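Local structure of LPXTG cell wall surface protein (Streptococcus gordonii, 4IGB) at residues 341-352 against 387-398. The protein is a cell-wall-anchored surface protein that probably acts as an adhesin, represented here by its N-terminal N1 and N2 domains. Numbering follows the deposited sequence.
Sequences ERLDYKELKVES and SDIIITYKTATN
A classic beta bulge interrupts the antiparallel ladder between strands 343-352 and 389-397, where Lys-346 and Glu-347 together face Lys-394. Lys-394 O accepts from Lys-346 N at 2.8 Å and, weakly, from Glu-347 N, and the register slips by one residue. The Glu-347 and Lys-394 side chains then run alongside each other, CG of Glu-347 lying 3.9 Å from CD of Lys-394, while their charged ends stay too far apart for a salt bridge.

Beyond the bulge, alternation sorts the side chains. Leu-348, Val-350, Ile-391 and Tyr-393 lie on one face, from which Leu-348 reaches strands 363-368 and 371-376 and Val-350 packs on Tyr-363. With its CG wedged between backbone N and carbonyl carbon (chi1 66°), Leu-348 lays CD2 3.7 Å from CE1 of Tyr-393, and Ile-391 CG2 sits over one face of that ring near its rim. The opposite face, with Glu-347, Lys-349, Glu-351, Thr-392 and Lys-394, is mainly polar: a water bridges Glu-351 OE1, Ile-390 O and Thr-392 OG1.

Each end is closed by a side chain. The Asn-398 amide uses ND2 twice, giving nearly straight bonds to Glu-341 O (3.0 Å) and Asp-344 OD1 (3.0 Å), the latter approached from above the carboxylate plane; OD1 of Asn-398 accepts from Lys-400 N, which fixes the amide's rotation. At the far end Ser-352 OG, anti to its own N (chi1 -172°), donates to Asp-388 O at 2.7 Å. Strand 310-317 flanks 389-397 on its other edge, making this a bulged antiparallel pair consistent with the sandwich-like folds of the Adhesin clan, to which the N2 domain belongs.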
ATOM      1  N   GLU B 341     -10.254 -19.958  26.208  1.00 32.40           N
ATOM      2  CA  GLU B 341     -10.391 -19.877  27.668  1.00 32.34           C
ATOM      3  C   GLU B 341     -10.401 -21.235  28.364  1.00 28.20           C
ATOM      4  O   GLU B 341     -10.171 -21.320  29.574  1.00 26.22           O
ATOM      5  CB  GLU B 341     -11.648 -19.078  28.047  1.00 35.06           C
ATOM      6  CG  GLU B 341     -11.431 -17.578  27.896  1.00 62.96           C
ATOM      7  CD  GLU B 341     -12.715 -16.770  27.915  1.00 82.11           C
ATOM      8  OE1 GLU B 341     -13.809 -17.380  27.953  1.00 79.87           O
ATOM      9  OE2 GLU B 341     -12.621 -15.520  27.885  1.00 85.09           O
ATOM     10  N   ARG B 342     -10.669 -22.289  27.601  1.00 20.90           N
ATOM     11  CA  ARG B 342     -10.669 -23.644  28.143  1.00 26.03           C
ATOM     12  C   ARG B 342      -9.255 -24.214  28.274  1.00 30.40           C
ATOM     13  O   ARG B 342      -9.079 -25.375  28.664  1.00 24.95           O
ATOM     14  CB  ARG B 342     -11.541 -24.557  27.280  1.00 30.70           C
ATOM     15  CG  ARG B 342     -13.014 -24.184  27.344  1.00 29.34           C
ATOM     16  CD  ARG B 342     -13.800 -24.881  26.267  1.00 27.81           C
ATOM     17  NE  ARG B 342     -13.525 -24.344  24.939  1.00 23.95           N
ATOM     18  CZ  ARG B 342     -14.157 -24.752  23.850  1.00 32.85           C
ATOM     19  NH1 ARG B 342     -15.075 -25.700  23.950  1.00 33.42           N
ATOM     20  NH2 ARG B 342     -13.878 -24.219  22.670  1.00 31.55           N
ATOM     21  N   LEU B 343      -8.255 -23.394  27.944  1.00 22.12           N
ATOM     22  CA  LEU B 343      -6.860 -23.805  28.022  1.00 31.10           C
ATOM     23  C   LEU B 343      -6.086 -22.970  29.027  1.00 25.89           C
ATOM     24  O   LEU B 343      -6.291 -21.759  29.125  1.00 27.23           O
ATOM     25  CB  LEU B 343      -6.180 -23.659  26.660  1.00 23.92           C
ATOM     26  CG  LEU B 343      -6.590 -24.549  25.487  1.00 26.16           C
ATOM     27  CD1 LEU B 343      -5.783 -24.136  24.240  1.00 25.72           C
ATOM     28  CD2 LEU B 343      -6.403 -26.042  25.794  1.00 17.41           C
ATOM     29  N   ASP B 344      -5.193 -23.618  29.766  1.00 21.94           N
ATOM     30  CA  ASP B 344      -4.188 -22.902  30.539  1.00 25.14           C
ATOM     31  C   ASP B 344      -2.843 -22.923  29.795  1.00 27.70           C
ATOM     32  O   ASP B 344      -2.344 -23.991  29.428  1.00 27.04           O
ATOM     33  CB  ASP B 344      -3.994 -23.547  31.913  1.00 24.46           C
ATOM     34  CG  ASP B 344      -5.234 -23.459  32.791  1.00 38.58           C
ATOM     35  OD1 ASP B 344      -6.054 -22.531  32.587  1.00 27.93           O
ATOM     36  OD2 ASP B 344      -5.381 -24.328  33.681  1.00 35.10           O
ATOM     37  N   TYR B 345      -2.255 -21.750  29.596  1.00 26.44           N
ATOM     38  CA  TYR B 345      -0.912 -21.647  29.041  1.00 27.39           C
ATOM     39  C   TYR B 345       0.114 -22.168  30.040  1.00 30.25           C
ATOM     40  O   TYR B 345       0.136 -21.735  31.188  1.00 31.49           O
ATOM     41  CB  TYR B 345      -0.589 -20.195  28.686  1.00 24.81           C
ATOM     42  CG  TYR B 345       0.886 -19.940  28.433  1.00 31.60           C
ATOM     43  CD1 TYR B 345       1.500 -20.385  27.265  1.00 25.96           C
ATOM     44  CD2 TYR B 345       1.666 -19.266  29.366  1.00 27.41           C
ATOM     45  CE1 TYR B 345       2.855 -20.162  27.032  1.00 24.35           C
ATOM     46  CE2 TYR B 345       3.015 -19.037  29.146  1.00 26.88           C
ATOM     47  CZ  TYR B 345       3.605 -19.485  27.974  1.00 31.52           C
ATOM     48  OH  TYR B 345       4.945 -19.260  27.754  1.00 31.35           O
ATOM     49  N   LYS B 346       0.975 -23.081  29.601  1.00 24.44           N
ATOM     50  CA  LYS B 346       2.007 -23.636  30.483  1.00 36.72           C
ATOM     51  C   LYS B 346       3.391 -23.013  30.279  1.00 36.24           C
ATOM     52  O   LYS B 346       3.960 -22.442  31.210  1.00 33.78           O
ATOM     53  CB  LYS B 346       2.069 -25.160  30.352  1.00 30.44           C
ATOM     54  CG  LYS B 346       0.840 -25.840  30.928  1.00 39.16           C
ATOM     55  CD  LYS B 346       0.732 -27.287  30.476  1.00 59.91           C
ATOM     56  CE  LYS B 346       1.905 -28.152  30.934  1.00 70.15           C
ATOM     57  NZ  LYS B 346       1.611 -29.580  30.627  1.00 65.38           N
ATOM     58  N   GLU B 347       3.929 -23.116  29.067  1.00 32.99           N
ATOM     59  CA  GLU B 347       5.238 -22.548  28.757  1.00 29.12           C
ATOM     60  C   GLU B 347       5.444 -22.647  27.266  1.00 27.53           C
ATOM     61  O   GLU B 347       4.627 -23.245  26.571  1.00 25.84           O
ATOM     62  CB  GLU B 347       6.334 -23.349  29.453  1.00 26.44           C
ATOM     63  CG  GLU B 347       6.306 -24.801  29.028  1.00 35.64           C
ATOM     64  CD  GLU B 347       7.328 -25.657  29.751  1.00 44.83           C
ATOM     65  OE1 GLU B 347       7.105 -25.977  30.930  1.00 52.72           O
ATOM     66  OE2 GLU B 347       8.346 -26.022  29.135  1.00 48.04           O
ATOM     67  N   LEU B 348       6.539 -22.079  26.774  1.00 24.00           N
ATOM     68  CA  LEU B 348       6.866 -22.172  25.350  1.00 26.54           C
ATOM     69  C   LEU B 348       8.371 -22.159  25.129  1.00 28.63           C
ATOM     70  O   LEU B 348       9.129 -21.721  25.995  1.00 25.34           O
ATOM     71  CB  LEU B 348       6.246 -21.000  24.580  1.00 20.81           C
ATOM     72  CG  LEU B 348       6.801 -19.622  24.926  1.00 18.41           C
ATOM     73  CD1 LEU B 348       8.147 -19.380  24.250  1.00 26.43           C
ATOM     74  CD2 LEU B 348       5.817 -18.546  24.505  1.00 22.48           C
ATOM     75  N   LYS B 349       8.794 -22.585  23.944  1.00 23.16           N
ATOM     76  CA  LYS B 349      10.194 -22.485  23.556  1.00 30.16           C
ATOM     77  C   LYS B 349      10.278 -21.916  22.141  1.00 30.19           C
ATOM     78  O   LYS B 349       9.336 -22.041  21.353  1.00 26.38           O
ATOM     79  CB  LYS B 349      10.896 -23.854  23.635  1.00 35.59           C
ATOM     80  CG  LYS B 349      10.488 -24.834  22.545  1.00 39.38           C
ATOM     81  CD  LYS B 349      11.310 -26.132  22.584  1.00 45.67           C
ATOM     82  CE  LYS B 349      10.678 -27.207  21.685  1.00 58.16           C
ATOM     83  NZ  LYS B 349      11.343 -28.558  21.801  1.00 63.93           N
ATOM     84  N   VAL B 350      11.405 -21.294  21.834  1.00 20.68           N
ATOM     85  CA  VAL B 350      11.609 -20.628  20.555  1.00 22.78           C
ATOM     86  C   VAL B 350      12.887 -21.160  19.922  1.00 29.55           C
ATOM     87  O   VAL B 350      13.934 -21.166  20.563  1.00 26.99           O
ATOM     88  CB  VAL B 350      11.771 -19.110  20.753  1.00 25.30           C
ATOM     89  CG1 VAL B 350      11.858 -18.398  19.414  1.00 21.68           C
ATOM     90  CG2 VAL B 350      10.619 -18.541  21.616  1.00 24.96           C
ATOM     91  N   GLU B 351      12.795 -21.625  18.679  1.00 26.79           N
ATOM     92  CA  GLU B 351      13.947 -22.180  17.969  1.00 27.21           C
ATOM     93  C   GLU B 351      14.085 -21.506  16.618  1.00 31.90           C
ATOM     94  O   GLU B 351      13.094 -21.081  16.028  1.00 25.57           O
ATOM     95  CB  GLU B 351      13.752 -23.671  17.697  1.00 23.84           C
ATOM     96  CG  GLU B 351      13.493 -24.532  18.919  1.00 41.65           C
ATOM     97  CD  GLU B 351      13.041 -25.933  18.554  1.00 51.17           C
ATOM     98  OE1 GLU B 351      11.913 -26.081  18.031  1.00 48.21           O
ATOM     99  OE2 GLU B 351      13.810 -26.889  18.787  1.00 63.95           O
ATOM    100  N   SER B 352      15.314 -21.441  16.121  1.00 27.93           N
ATOM    101  CA  SER B 352      15.572 -20.972  14.769  1.00 25.70           C
ATOM    102  C   SER B 352      16.922 -21.502  14.296  1.00 39.79           C
ATOM    103  O   SER B 352      17.916 -21.414  15.014  1.00 35.00           O
ATOM    104  CB  SER B 352      15.572 -19.450  14.715  1.00 27.92           C
ATOM    105  OG  SER B 352      15.648 -19.006  13.372  1.00 32.40           O
ATOM    106  N   SER B 387      16.539 -17.312   9.043  1.00 26.29           N
ATOM    107  CA  SER B 387      15.815 -18.574   9.127  1.00 28.63           C
ATOM    108  C   SER B 387      14.497 -18.446   9.885  1.00 28.16           C
ATOM    109  O   SER B 387      14.330 -17.543  10.708  1.00 23.99           O
ATOM    110  CB  SER B 387      16.688 -19.662   9.759  1.00 36.61           C
ATOM    111  OG  SER B 387      17.853 -19.877   8.973  1.00 46.37           O
ATOM    112  N   ASP B 388      13.567 -19.344   9.578  1.00 22.26           N
ATOM    113  CA  ASP B 388      12.268 -19.379  10.240  1.00 35.61           C
ATOM    114  C   ASP B 388      12.434 -19.371  11.752  1.00 28.88           C
ATOM    115  O   ASP B 388      13.384 -19.938  12.288  1.00 24.55           O
ATOM    116  CB  ASP B 388      11.516 -20.649   9.859  1.00 25.34           C
ATOM    117  CG  ASP B 388      10.981 -20.624   8.435  1.00 32.60           C
ATOM    118  OD1 ASP B 388      11.201 -19.635   7.692  1.00 30.15           O
ATOM    119  OD2 ASP B 388      10.337 -21.623   8.056  1.00 28.41           O
ATOM    120  N   ILE B 389      11.493 -18.743  12.440  1.00 26.23           N
ATOM    121  CA  ILE B 389      11.458 -18.813  13.893  1.00 23.88           C
ATOM    122  C   ILE B 389      10.334 -19.759  14.252  1.00 26.70           C
ATOM    123  O   ILE B 389       9.249 -19.655  13.701  1.00 22.14           O
ATOM    124  CB  ILE B 389      11.213 -17.433  14.505  1.00 25.78           C
ATOM    125  CG1 ILE B 389      12.344 -16.488  14.079  1.00 24.96           C
ATOM    126  CG2 ILE B 389      11.038 -17.536  16.023  1.00 16.06           C
ATOM    127  CD1 ILE B 389      12.172 -15.056  14.538  1.00 21.15           C
ATOM    128  N   ILE B 390      10.610 -20.703  15.147  1.00 25.71           N
ATOM    129  CA  ILE B 390       9.646 -21.740  15.486  1.00 23.23           C
ATOM    130  C   ILE B 390       9.301 -21.618  16.953  1.00 28.22           C
ATOM    131  O   ILE B 390      10.182 -21.709  17.809  1.00 31.12           O
ATOM    132  CB  ILE B 390      10.233 -23.151  15.296  1.00 24.03           C
ATOM    133  CG1 ILE B 390      11.041 -23.247  14.000  1.00 34.75           C
ATOM    134  CG2 ILE B 390       9.152 -24.207  15.368  1.00 28.65           C
ATOM    135  CD1 ILE B 390      10.270 -22.907  12.792  1.00 41.81           C
ATOM    136  N   ILE B 391       8.023 -21.428  17.257  1.00 22.27           N
ATOM    137  CA  ILE B 391       7.623 -21.310  18.652  1.00 21.89           C
ATOM    138  C   ILE B 391       6.690 -22.441  19.004  1.00 26.01           C
ATOM    139  O   ILE B 391       5.678 -22.658  18.333  1.00 23.80           O
ATOM    140  CB  ILE B 391       6.922 -19.981  18.945  1.00 28.14           C
ATOM    141  CG1 ILE B 391       7.799 -18.810  18.514  1.00 14.58           C
ATOM    142  CG2 ILE B 391       6.530 -19.905  20.413  1.00 16.92           C
ATOM    143  CD1 ILE B 391       7.149 -17.486  18.716  1.00 14.76           C
ATOM    144  N   THR B 392       7.035 -23.163  20.064  1.00 24.04           N
ATOM    145  CA  THR B 392       6.204 -24.268  20.512  1.00 23.94           C
ATOM    146  C   THR B 392       5.547 -23.930  21.849  1.00 23.90           C
ATOM    147  O   THR B 392       6.232 -23.709  22.838  1.00 23.58           O
ATOM    148  CB  THR B 392       7.044 -25.552  20.612  1.00 25.72           C
ATOM    149  OG1 THR B 392       7.675 -25.775  19.346  1.00 24.05           O
ATOM    150  CG2 THR B 392       6.165 -26.743  20.945  1.00 25.08           C
ATOM    151  N   TYR B 393       4.217 -23.884  21.865  1.00 22.80           N
ATOM    152  CA  TYR B 393       3.470 -23.513  23.062  1.00 21.68           C
ATOM    153  C   TYR B 393       2.836 -24.731  23.704  1.00 23.49           C
ATOM    154  O   TYR B 393       2.043 -25.437  23.074  1.00 27.52           O
ATOM    155  CB  TYR B 393       2.341 -22.542  22.720  1.00 22.12           C
ATOM    156  CG  TYR B 393       2.729 -21.319  21.905  1.00 25.62           C
ATOM    157  CD1 TYR B 393       2.999 -20.107  22.523  1.00 19.90           C
ATOM    158  CD2 TYR B 393       2.768 -21.367  20.514  1.00 28.88           C
ATOM    159  CE1 TYR B 393       3.308 -18.981  21.782  1.00 23.75           C
ATOM    160  CE2 TYR B 393       3.080 -20.237  19.764  1.00 23.69           C
ATOM    161  CZ  TYR B 393       3.349 -19.052  20.403  1.00 20.60           C
ATOM    162  OH  TYR B 393       3.660 -17.926  19.671  1.00 17.96           O
ATOM    163  N   LYS B 394       3.170 -24.973  24.961  1.00 20.74           N
ATOM    164  CA  LYS B 394       2.531 -26.030  25.716  1.00 25.76           C
ATOM    165  C   LYS B 394       1.354 -25.454  26.497  1.00 24.50           C
ATOM    166  O   LYS B 394       1.516 -24.503  27.262  1.00 23.21           O
ATOM    167  CB  LYS B 394       3.535 -26.670  26.684  1.00 30.47           C
ATOM    168  CG  LYS B 394       4.626 -27.492  26.011  1.00 33.57           C
ATOM    169  CD  LYS B 394       5.571 -28.102  27.049  1.00 49.46           C
ATOM    170  CE  LYS B 394       6.580 -29.050  26.410  1.00 58.16           C
ATOM    171  NZ  LYS B 394       7.561 -29.586  27.399  1.00 58.88           N
ATOM    172  N   THR B 395       0.170 -26.020  26.285  1.00 26.30           N
ATOM    173  CA  THR B 395      -0.994 -25.678  27.098  1.00 24.02           C
ATOM    174  C   THR B 395      -1.671 -26.959  27.576  1.00 39.55           C
ATOM    175  O   THR B 395      -1.303 -28.066  27.157  1.00 30.24           O
ATOM    176  CB  THR B 395      -2.041 -24.856  26.312  1.00 15.50           C
ATOM    177  OG1 THR B 395      -2.695 -25.700  25.361  1.00 23.82           O
ATOM    178  CG2 THR B 395      -1.399 -23.691  25.590  1.00 23.63           C
ATOM    179  N   ALA B 396      -2.666 -26.813  28.451  1.00 29.47           N
ATOM    180  CA  ALA B 396      -3.502 -27.946  28.841  1.00 31.79           C
ATOM    181  C   ALA B 396      -4.906 -27.468  29.194  1.00 27.04           C
ATOM    182  O   ALA B 396      -5.070 -26.427  29.806  1.00 24.54           O
ATOM    183  CB  ALA B 396      -2.871 -28.713  30.003  1.00 26.22           C
ATOM    184  N   THR B 397      -5.915 -28.229  28.792  1.00 32.48           N
ATOM    185  CA  THR B 397      -7.289 -27.882  29.114  1.00 33.44           C
ATOM    186  C   THR B 397      -7.458 -27.713  30.620  1.00 32.78           C
ATOM    187  O   THR B 397      -6.734 -28.329  31.408  1.00 32.09           O
ATOM    188  CB  THR B 397      -8.263 -28.946  28.605  1.00 34.39           C
ATOM    189  OG1 THR B 397      -7.942 -30.212  29.203  1.00 31.80           O
ATOM    190  CG2 THR B 397      -8.148 -29.066  27.096  1.00 23.72           C
ATOM    191  N   ASN B 398      -8.386 -26.842  31.011  1.00 36.33           N
ATOM    192  CA  ASN B 398      -8.726 -26.645  32.420  1.00 31.69           C
ATOM    193  C   ASN B 398     -10.149 -27.128  32.673  1.00 36.30           C
ATOM    194  O   ASN B 398     -10.774 -27.720  31.795  1.00 37.23           O
ATOM    195  CB  ASN B 398      -8.565 -25.180  32.826  1.00 26.61           C
ATOM    196  CG  ASN B 398      -9.413 -24.253  31.982  1.00 32.13           C
ATOM    197  OD1 ASN B 398     -10.585 -24.527  31.732  1.00 33.69           O
ATOM    198  ND2 ASN B 398      -8.812 -23.166  31.506  1.00 33.03           N
TER
HETATM  199  O   HOH W   1       9.862 -24.351  19.237  1.00 22.39           O